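Local coordinates for protein SsfS6 (Streptomyces sp. SF2575, PDB 4G2T) that belongs to the erythromycin biosynthesis protein CIII-like family, has the two-domain GT-B fold, and binds thymidine-5'-diphosphate, at residues P227-T232 with V302-G307; F264-A269 with E283-A288; P66-L71 with L108-E113. All blocks are in the same frame, centred on the assembly; numbering follows the deposited sequence.

Interaction 1: P227-T232 with V302-G307. With TYD (thymidine-5'-diphosphate), chain B.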
# COMPACT_ATOMS: atom_id res chain seq x y z
N PRO A 227 -16.58 6.65 -27.24
CA PRO A 227 -15.27 6.02 -27.05
C PRO A 227 -14.24 6.95 -26.40
O PRO A 227 -13.98 8.03 -26.92
CB PRO A 227 -14.84 5.67 -28.47
CG PRO A 227 -16.11 5.45 -29.19
CD PRO A 227 -17.09 6.44 -28.61
N ARG A 228 -13.68 6.52 -25.27
CA ARG A 228 -12.71 7.34 -24.55
C ARG A 228 -11.29 6.82 -24.75
O ARG A 228 -11.03 5.62 -24.65
CB ARG A 228 -13.06 7.39 -23.06
CG ARG A 228 -12.20 8.36 -22.25
CD ARG A 228 -12.66 8.47 -20.80
NE ARG A 228 -13.97 9.09 -20.67
CZ ARG A 228 -15.01 8.54 -20.05
NH1 ARG A 228 -14.89 7.34 -19.50
NH2 ARG A 228 -16.16 9.18 -19.98
N LEU A 229 -10.37 7.74 -25.03
CA LEU A 229 -8.97 7.38 -25.27
C LEU A 229 -8.06 7.94 -24.18
O LEU A 229 -8.23 9.09 -23.75
CB LEU A 229 -8.52 7.87 -26.65
CG LEU A 229 -7.06 7.64 -27.08
CD1 LEU A 229 -6.99 7.34 -28.57
CD2 LEU A 229 -6.19 8.84 -26.74
N CYS A 230 -7.10 7.14 -23.74
CA CYS A 230 -6.12 7.58 -22.76
C CYS A 230 -4.77 7.84 -23.41
O CYS A 230 -4.20 6.95 -24.04
CB CYS A 230 -5.98 6.56 -21.63
SG CYS A 230 -4.70 7.00 -20.42
N LEU A 231 -4.26 9.05 -23.25
CA LEU A 231 -2.98 9.43 -23.84
C LEU A 231 -1.94 9.66 -22.74
O LEU A 231 -2.06 10.59 -21.95
CB LEU A 231 -3.15 10.70 -24.68
CG LEU A 231 -1.90 11.25 -25.37
CD1 LEU A 231 -1.35 10.26 -26.39
CD2 LEU A 231 -2.20 12.59 -26.02
N THR A 232 -0.92 8.81 -22.71
CA THR A 232 0.11 8.90 -21.68
C THR A 232 1.48 8.51 -22.21
O THR A 232 1.60 7.58 -23.01
CB THR A 232 -0.23 8.02 -20.46
OG1 THR A 232 0.86 8.04 -19.53
CG2 THR A 232 -0.51 6.58 -20.89
N VAL A 302 -9.22 2.67 -25.52
CA VAL A 302 -7.95 2.55 -26.23
C VAL A 302 -6.90 3.50 -25.64
O VAL A 302 -7.23 4.60 -25.21
CB VAL A 302 -8.14 2.80 -27.75
CG1 VAL A 302 -8.73 4.18 -27.99
CG2 VAL A 302 -6.83 2.63 -28.50
N VAL A 303 -5.65 3.05 -25.61
CA VAL A 303 -4.57 3.84 -25.04
C VAL A 303 -3.42 4.07 -26.02
O VAL A 303 -2.91 3.13 -26.62
CB VAL A 303 -4.00 3.17 -23.77
CG1 VAL A 303 -2.92 4.05 -23.15
CG2 VAL A 303 -5.11 2.90 -22.77
N VAL A 304 -3.01 5.33 -26.16
CA VAL A 304 -1.83 5.67 -26.95
C VAL A 304 -0.68 5.98 -26.00
O VAL A 304 -0.77 6.89 -25.18
CB VAL A 304 -2.08 6.90 -27.84
CG1 VAL A 304 -0.83 7.26 -28.61
CG2 VAL A 304 -3.24 6.64 -28.78
N HIS A 305 0.41 5.22 -26.11
CA HIS A 305 1.52 5.40 -25.19
C HIS A 305 2.92 5.25 -25.80
O HIS A 305 3.07 5.01 -27.00
CB HIS A 305 1.37 4.48 -23.97
CG HIS A 305 1.28 3.03 -24.31
ND1 HIS A 305 2.39 2.26 -24.60
CD2 HIS A 305 0.22 2.20 -24.42
CE1 HIS A 305 2.01 1.02 -24.86
NE2 HIS A 305 0.70 0.96 -24.75
N HIS A 306 3.93 5.39 -24.95
CA HIS A 306 5.33 5.42 -25.37
C HIS A 306 5.97 4.04 -25.31
O HIS A 306 7.20 3.92 -25.38
CB HIS A 306 6.11 6.38 -24.47
CG HIS A 306 6.22 5.92 -23.05
ND1 HIS A 306 5.12 5.71 -22.25
CD2 HIS A 306 7.30 5.64 -22.28
CE1 HIS A 306 5.51 5.31 -21.06
NE2 HIS A 306 6.83 5.26 -21.05
N GLY A 307 5.15 3.01 -25.16
CA GLY A 307 5.65 1.65 -25.08
C GLY A 307 6.24 1.30 -23.73
O GLY A 307 6.92 0.29 -23.58
PA TYD B . 6.36 3.02 -17.51
O1A TYD B . 5.08 2.53 -18.15
O2A TYD B . 7.37 1.90 -17.44
O3A TYD B . 6.91 4.21 -18.37
PB TYD B . 8.19 4.97 -17.91
O1B TYD B . 9.13 4.04 -17.18
O2B TYD B . 8.88 5.52 -19.14
O3B TYD B . 7.81 6.12 -17.00
O5' TYD B . 6.06 3.55 -16.07
C5' TYD B . 5.09 4.50 -15.88
C4' TYD B . 4.30 4.15 -14.66
O4' TYD B . 3.73 5.29 -14.11
C3' TYD B . 3.17 3.23 -15.04
O3' TYD B . 2.92 2.35 -14.01
C2' TYD B . 1.99 4.09 -15.30
C1' TYD B . 2.28 5.28 -14.30
N1 TYD B . 1.56 6.62 -14.57
C2 TYD B . 0.13 6.78 -14.41
O2 TYD B . -0.56 5.84 -14.06
N3 TYD B . -0.51 8.02 -14.66
C4 TYD B . 0.25 9.13 -15.06
O4 TYD B . -0.30 10.21 -15.28
C5 TYD B . 1.73 8.97 -15.22
C5M TYD B . 2.53 10.15 -15.65
C6 TYD B . 2.35 7.77 -14.99
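Leu229 has its CG anti to the backbone N (chi1 178°), which lays the branch along the face of the sheet that also carries Val302 and Val304. There its CD1 meets both valines, 3.7 Å from Val302 CG1 and 3.8 Å from Val304 CG2. Val304 divides its branches. CG2 takes Leu229, while CB and CG1 face Leu231. Leu231 lies alongside Val304, with CD1 3.7 Å from Val304 CB. On the other face of the sheet Cys230 CB rests on Val303 CG2.

The two strands run parallel, with Cys230 using both its N and its O. Cys230 N donates to Val302 O (2.9 Å), and its O accepts from Val304 N. The next bond, from Thr232 N to Val304 O, is 3.1 Å long and nearly straight (168°). This is the middle of the parallel sheet of the C-terminal Rossmann-like domain of a GT-B protein. The strands are first and fourth in chain order but adjacent in space. Helix 357-366 covers the Leu229 and Val304 face through Cys361. Helix 309-317 covers Val303 through Cys315.

Past the strand end, His306 carries the contact into the ligand pocket. Its chi1 of 66° puts CG between the backbone N and the carbonyl carbon and so turns the ring to the diphosphate. The NE2 hydrogen is shared by two oxygens of thymidine-5'-diphosphate: NE2 is 2.8 Å from O2B and 2.9 Å from O3A. O3A lies in the ring plane. His305 next to it is held at both ring nitrogens. Its ND1 accepts from Gly307 N (2.9 Å), which lies close to the ring plane, and its NE2 is bonded to Gln322 OE1.

Interaction 2: F264-A269 with E283-A288. With TYD (thymidine-5'-diphosphate), chain B.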
# COMPACT_ATOMS: atom_id res chain seq x y z
N PHE A 264 -13.15 10.64 -30.59
CA PHE A 264 -12.73 10.20 -29.26
C PHE A 264 -12.86 11.28 -28.20
O PHE A 264 -12.66 12.47 -28.48
CB PHE A 264 -11.27 9.72 -29.30
CG PHE A 264 -11.09 8.36 -29.91
CD1 PHE A 264 -11.52 7.22 -29.23
CD2 PHE A 264 -10.48 8.21 -31.14
CE1 PHE A 264 -11.35 5.97 -29.78
CE2 PHE A 264 -10.30 6.95 -31.69
CZ PHE A 264 -10.74 5.83 -31.01
N GLU A 265 -13.19 10.86 -26.99
CA GLU A 265 -13.04 11.71 -25.81
C GLU A 265 -11.71 11.33 -25.19
O GLU A 265 -11.51 10.18 -24.80
CB GLU A 265 -14.18 11.46 -24.83
CG GLU A 265 -14.10 12.28 -23.55
CD GLU A 265 -15.15 11.89 -22.53
OE1 GLU A 265 -15.61 10.73 -22.57
OE2 GLU A 265 -15.52 12.74 -21.70
N VAL A 266 -10.78 12.27 -25.10
CA VAL A 266 -9.43 11.92 -24.67
C VAL A 266 -9.07 12.40 -23.26
O VAL A 266 -9.43 13.49 -22.84
CB VAL A 266 -8.37 12.39 -25.69
CG1 VAL A 266 -8.55 11.67 -27.01
CG2 VAL A 266 -8.45 13.89 -25.89
N VAL A 267 -8.35 11.54 -22.55
CA VAL A 267 -7.82 11.87 -21.23
C VAL A 267 -6.30 11.72 -21.26
O VAL A 267 -5.79 10.69 -21.71
CB VAL A 267 -8.40 10.95 -20.14
CG1 VAL A 267 -7.68 11.16 -18.82
CG2 VAL A 267 -9.89 11.19 -19.98
N VAL A 268 -5.59 12.73 -20.80
CA VAL A 268 -4.13 12.70 -20.82
C VAL A 268 -3.54 12.42 -19.44
O VAL A 268 -3.62 13.26 -18.54
CB VAL A 268 -3.55 14.01 -21.37
CG1 VAL A 268 -2.03 13.92 -21.45
CG2 VAL A 268 -4.13 14.32 -22.74
N ALA A 269 -2.96 11.24 -19.28
CA ALA A 269 -2.29 10.87 -18.04
C ALA A 269 -0.83 11.33 -18.08
O ALA A 269 0.01 10.69 -18.70
CB ALA A 269 -2.37 9.38 -17.80
N GLU A 283 -9.64 20.77 -26.05
CA GLU A 283 -11.05 20.64 -26.40
C GLU A 283 -11.24 19.25 -26.99
O GLU A 283 -10.49 18.84 -27.88
CB GLU A 283 -11.48 21.70 -27.42
CG GLU A 283 -12.85 21.44 -28.05
CD GLU A 283 -12.75 20.60 -29.31
OE1 GLU A 283 -11.73 20.71 -30.02
OE2 GLU A 283 -13.69 19.83 -29.59
N GLY A 284 -12.23 18.53 -26.49
CA GLY A 284 -12.38 17.12 -26.83
C GLY A 284 -11.61 16.32 -25.80
O GLY A 284 -11.74 15.10 -25.71
N VAL A 285 -10.78 17.02 -25.03
CA VAL A 285 -10.08 16.42 -23.91
C VAL A 285 -10.99 16.48 -22.69
O VAL A 285 -11.64 17.50 -22.42
CB VAL A 285 -8.70 17.07 -23.65
CG1 VAL A 285 -7.95 17.27 -24.96
CG2 VAL A 285 -8.83 18.40 -22.91
N LEU A 286 -11.07 15.37 -21.97
CA LEU A 286 -11.90 15.32 -20.79
C LEU A 286 -11.13 15.90 -19.61
O LEU A 286 -11.64 16.74 -18.87
CB LEU A 286 -12.33 13.88 -20.50
CG LEU A 286 -13.14 13.67 -19.22
CD1 LEU A 286 -14.37 14.56 -19.21
CD2 LEU A 286 -13.53 12.21 -19.09
N ALA A 287 -9.89 15.44 -19.45
CA ALA A 287 -9.04 15.91 -18.37
C ALA A 287 -7.58 15.63 -18.68
O ALA A 287 -7.26 14.78 -19.51
CB ALA A 287 -9.44 15.25 -17.06
N ALA A 288 -6.69 16.35 -18.01
CA ALA A 288 -5.26 16.15 -18.16
C ALA A 288 -4.58 16.29 -16.81
O ALA A 288 -4.67 17.33 -16.16
CB ALA A 288 -4.68 17.15 -19.15
PA TYD B . 6.36 3.02 -17.51
O1A TYD B . 5.08 2.53 -18.15
O2A TYD B . 7.37 1.90 -17.44
O3A TYD B . 6.91 4.21 -18.37
PB TYD B . 8.19 4.97 -17.91
O1B TYD B . 9.13 4.04 -17.18
O2B TYD B . 8.88 5.52 -19.14
O3B TYD B . 7.81 6.12 -17.00
O5' TYD B . 6.06 3.55 -16.07
C5' TYD B . 5.09 4.50 -15.88
C4' TYD B . 4.30 4.15 -14.66
O4' TYD B . 3.73 5.29 -14.11
C3' TYD B . 3.17 3.23 -15.04
O3' TYD B . 2.92 2.35 -14.01
C2' TYD B . 1.99 4.09 -15.30
C1' TYD B . 2.28 5.28 -14.30
N1 TYD B . 1.56 6.62 -14.57
C2 TYD B . 0.13 6.78 -14.41
O2 TYD B . -0.56 5.84 -14.06
N3 TYD B . -0.51 8.02 -14.66
C4 TYD B . 0.25 9.13 -15.06
O4 TYD B . -0.30 10.21 -15.28
C5 TYD B . 1.73 8.97 -15.22
C5M TYD B . 2.53 10.15 -15.65
C6 TYD B . 2.35 7.77 -14.99
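Val266 O is gripped twice by the strand 285-288. Leu286 N gives it a short bond of 2.6 Å, with the donor tilted 20° from the carbonyl plane. The CA-H of Val285 adds a weaker contact, with CA 3.2 Å from the same oxygen. Val266 N turns to the same segment and donates to Gly284 O (3.1 Å) in an almost straight bond of 172°. Gly284 has a positive phi and leads the chain into the strand. Further on, Val268 N donates to Ala287 O.

The register slips along the way. Val266 pairs with Val285, but Val268 pairs with Ala288, so the outer strand holds one residue more. This is a beta bulge in a parallel pair. Leu286 lies in it with a helical backbone conformation and turns its side chain toward 264-269. Its CB lies alongside Val267 CG2 at 3.7 Å. Both its methyls, CD1 and CD2, face Glu265 OE2 from one side, each 3.3 Å away. Glu265 gets there by an extended chain with CG anti to the backbone N (chi1 179°). Its other oxygen, OE1, makes a salt bridge with Arg228 NE, which helps to fix the carboxylate. Val266 CG2 meets Val285 CG1 at 3.5 Å on the opposite face, followed by Val268 CB against Ala288 CB.

At the strand end Ala269 lines the ligand pocket, its CB 3.4 Å from O4 of thymidine-5'-diphosphate. Strand 285-289 is outermost in the C-terminal sheet, and strand 265-269 separates it from strand 228-232. Helix 252-258 packs on the Val266 face, touching Val268 with Leu252 and Val285 with Ser256. On the other face Leu286 touches Arg228 and Trp219.

Interaction 3: P66-L71 with L108-E113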
# COMPACT_ATOMS: atom_id res chain seq x y z
N PRO A 66 16.69 5.46 1.85
CA PRO A 66 17.49 5.90 0.70
C PRO A 66 18.86 5.23 0.63
O PRO A 66 19.52 5.07 1.66
CB PRO A 66 17.65 7.40 0.95
CG PRO A 66 17.60 7.54 2.43
CD PRO A 66 16.63 6.49 2.91
N THR A 67 19.27 4.84 -0.57
CA THR A 67 20.57 4.20 -0.76
C THR A 67 21.54 5.13 -1.50
O THR A 67 22.72 4.83 -1.63
CB THR A 67 20.44 2.88 -1.54
OG1 THR A 67 19.71 3.11 -2.75
CG2 THR A 67 19.70 1.85 -0.70
N CYS A 68 21.01 6.25 -1.98
CA CYS A 68 21.81 7.25 -2.67
C CYS A 68 20.96 8.51 -2.84
O CYS A 68 19.74 8.45 -2.71
CB CYS A 68 22.27 6.73 -4.04
SG CYS A 68 20.93 6.33 -5.19
N PRO A 69 21.60 9.66 -3.10
CA PRO A 69 20.85 10.90 -3.35
C PRO A 69 19.94 10.81 -4.58
O PRO A 69 19.87 9.76 -5.22
CB PRO A 69 21.95 11.93 -3.59
CG PRO A 69 23.13 11.40 -2.86
CD PRO A 69 23.05 9.92 -3.01
N SER A 70 19.25 11.90 -4.89
CA SER A 70 18.38 11.96 -6.06
C SER A 70 19.15 11.60 -7.32
O SER A 70 20.24 12.13 -7.56
CB SER A 70 17.76 13.35 -6.20
OG SER A 70 16.91 13.43 -7.33
N LEU A 71 18.60 10.70 -8.12
CA LEU A 71 19.33 10.14 -9.25
C LEU A 71 18.42 9.70 -10.39
O LEU A 71 17.33 9.16 -10.16
CB LEU A 71 20.17 8.95 -8.77
CG LEU A 71 21.04 8.21 -9.79
CD1 LEU A 71 22.13 9.11 -10.33
CD2 LEU A 71 21.63 6.95 -9.17
N LEU A 108 26.94 0.74 -8.53
CA LEU A 108 28.07 1.41 -7.89
C LEU A 108 27.63 2.63 -7.08
O LEU A 108 28.34 3.07 -6.18
CB LEU A 108 29.10 1.84 -8.95
CG LEU A 108 29.61 0.76 -9.90
CD1 LEU A 108 30.63 1.34 -10.86
CD2 LEU A 108 30.19 -0.42 -9.13
N ARG A 109 26.46 3.16 -7.41
CA ARG A 109 25.94 4.35 -6.74
C ARG A 109 25.09 3.98 -5.54
O ARG A 109 24.89 4.80 -4.64
CB ARG A 109 25.12 5.19 -7.72
CG ARG A 109 25.90 5.64 -8.95
CD ARG A 109 26.85 6.77 -8.61
NE ARG A 109 26.19 8.07 -8.69
CZ ARG A 109 26.24 8.87 -9.75
NH1 ARG A 109 26.93 8.50 -10.82
NH2 ARG A 109 25.61 10.04 -9.74
N MSE A 110 24.60 2.75 -5.51
CA MSE A 110 23.65 2.32 -4.48
C MSE A 110 24.25 1.36 -3.46
O MSE A 110 23.85 1.38 -2.29
CB MSE A 110 22.42 1.68 -5.13
CG MSE A 110 21.38 2.68 -5.60
SE MSE A 110 20.12 1.93 -6.89
CE MSE A 110 19.79 0.21 -6.04
N ARG A 111 25.20 0.53 -3.89
CA ARG A 111 25.69 -0.59 -3.09
C ARG A 111 26.15 -0.24 -1.67
O ARG A 111 25.87 -0.98 -0.73
CB ARG A 111 26.79 -1.36 -3.83
CG ARG A 111 27.99 -0.52 -4.21
CD ARG A 111 29.24 -1.39 -4.30
NE ARG A 111 30.35 -0.69 -4.94
CZ ARG A 111 31.61 -1.11 -4.93
NH1 ARG A 111 31.93 -2.23 -4.29
NH2 ARG A 111 32.55 -0.41 -5.55
N ASP A 112 26.85 0.88 -1.52
CA ASP A 112 27.41 1.27 -0.22
C ASP A 112 26.33 1.41 0.86
O ASP A 112 26.34 0.68 1.85
CB ASP A 112 28.22 2.56 -0.33
CG ASP A 112 29.59 2.33 -0.95
OD1 ASP A 112 30.08 1.19 -0.89
OD2 ASP A 112 30.16 3.30 -1.49
N GLU A 113 25.42 2.35 0.66
CA GLU A 113 24.34 2.57 1.62
C GLU A 113 23.38 1.39 1.66
O GLU A 113 22.77 1.11 2.69
CB GLU A 113 23.58 3.86 1.30
CG GLU A 113 24.36 5.13 1.62
CD GLU A 113 24.60 5.30 3.10
OE1 GLU A 113 23.63 5.23 3.88
OE2 GLU A 113 25.77 5.51 3.50
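The chain turns a corner at Thr67, and there its backbone comes up against segment 108-113 of helix 92-121, with Thr67 CA 4.7 Å from Glu113 CA. Glu113 CB packs beside Thr67 O, 3.2 Å away, while the carboxylate of Glu113 leads off from the loop. Cys68 CB sits on the carbonyl oxygen of Arg109 at 3.3 Å.

Met110, a selenomethionine in this crystal, meets two side chains with its CG. The Thr67 side chain crosses that of Met110 at a slant, with OG1 3.3 Å from CG. Cys68 SG is 3.7 Å from the same atom. Both reach it with chi1 near +60°, which places OG1 and SG between the backbone N and the carbonyl carbon. Thr67 OG1 also has a weak hydrogen bond to Ala49 O.

Leu71 closes the contact from further along the loop. Its CD1 lies over one face of the Arg109 guanidinium, 3.7 Å from NH2. Arg109 folds back to meet it, bent at chi2 and chi3. The guanidinium also forms a long, weak ion pair with Glu75.

The loop leaves strand 64-66, at the edge of the N-terminal parallel sheet. Here it packs between strand 44-50, which Thr67 and Cys68 touch, and the long helix 92-121. Helix 134-142 meets Met110 through Thr134, and Gln215 of the second subunit packs on Pro66.

Overall arrangement
Interaction 3 comes first along the chain and lies in the N-terminal half, where it joins a loop to helix 92-121. Interactions 1 and 2 lie in the C-terminal half, and interaction 2 falls between the two segments of interaction 1. Their centres are about 10 Å apart. Strands 228-232 and 265-269 are neighbours, so the two contacts form four consecutive strands of one parallel sheet. Interaction 3 is about 34 Å from interaction 1 and about 38 Å from interaction 2, centre to centre. Interactions 1 and 2 thus build the C-terminal sheet, whose strand ends meet thymidine-5'-diphosphate, while interaction 3 packs the edge of the N-terminal sheet without touching the ligand.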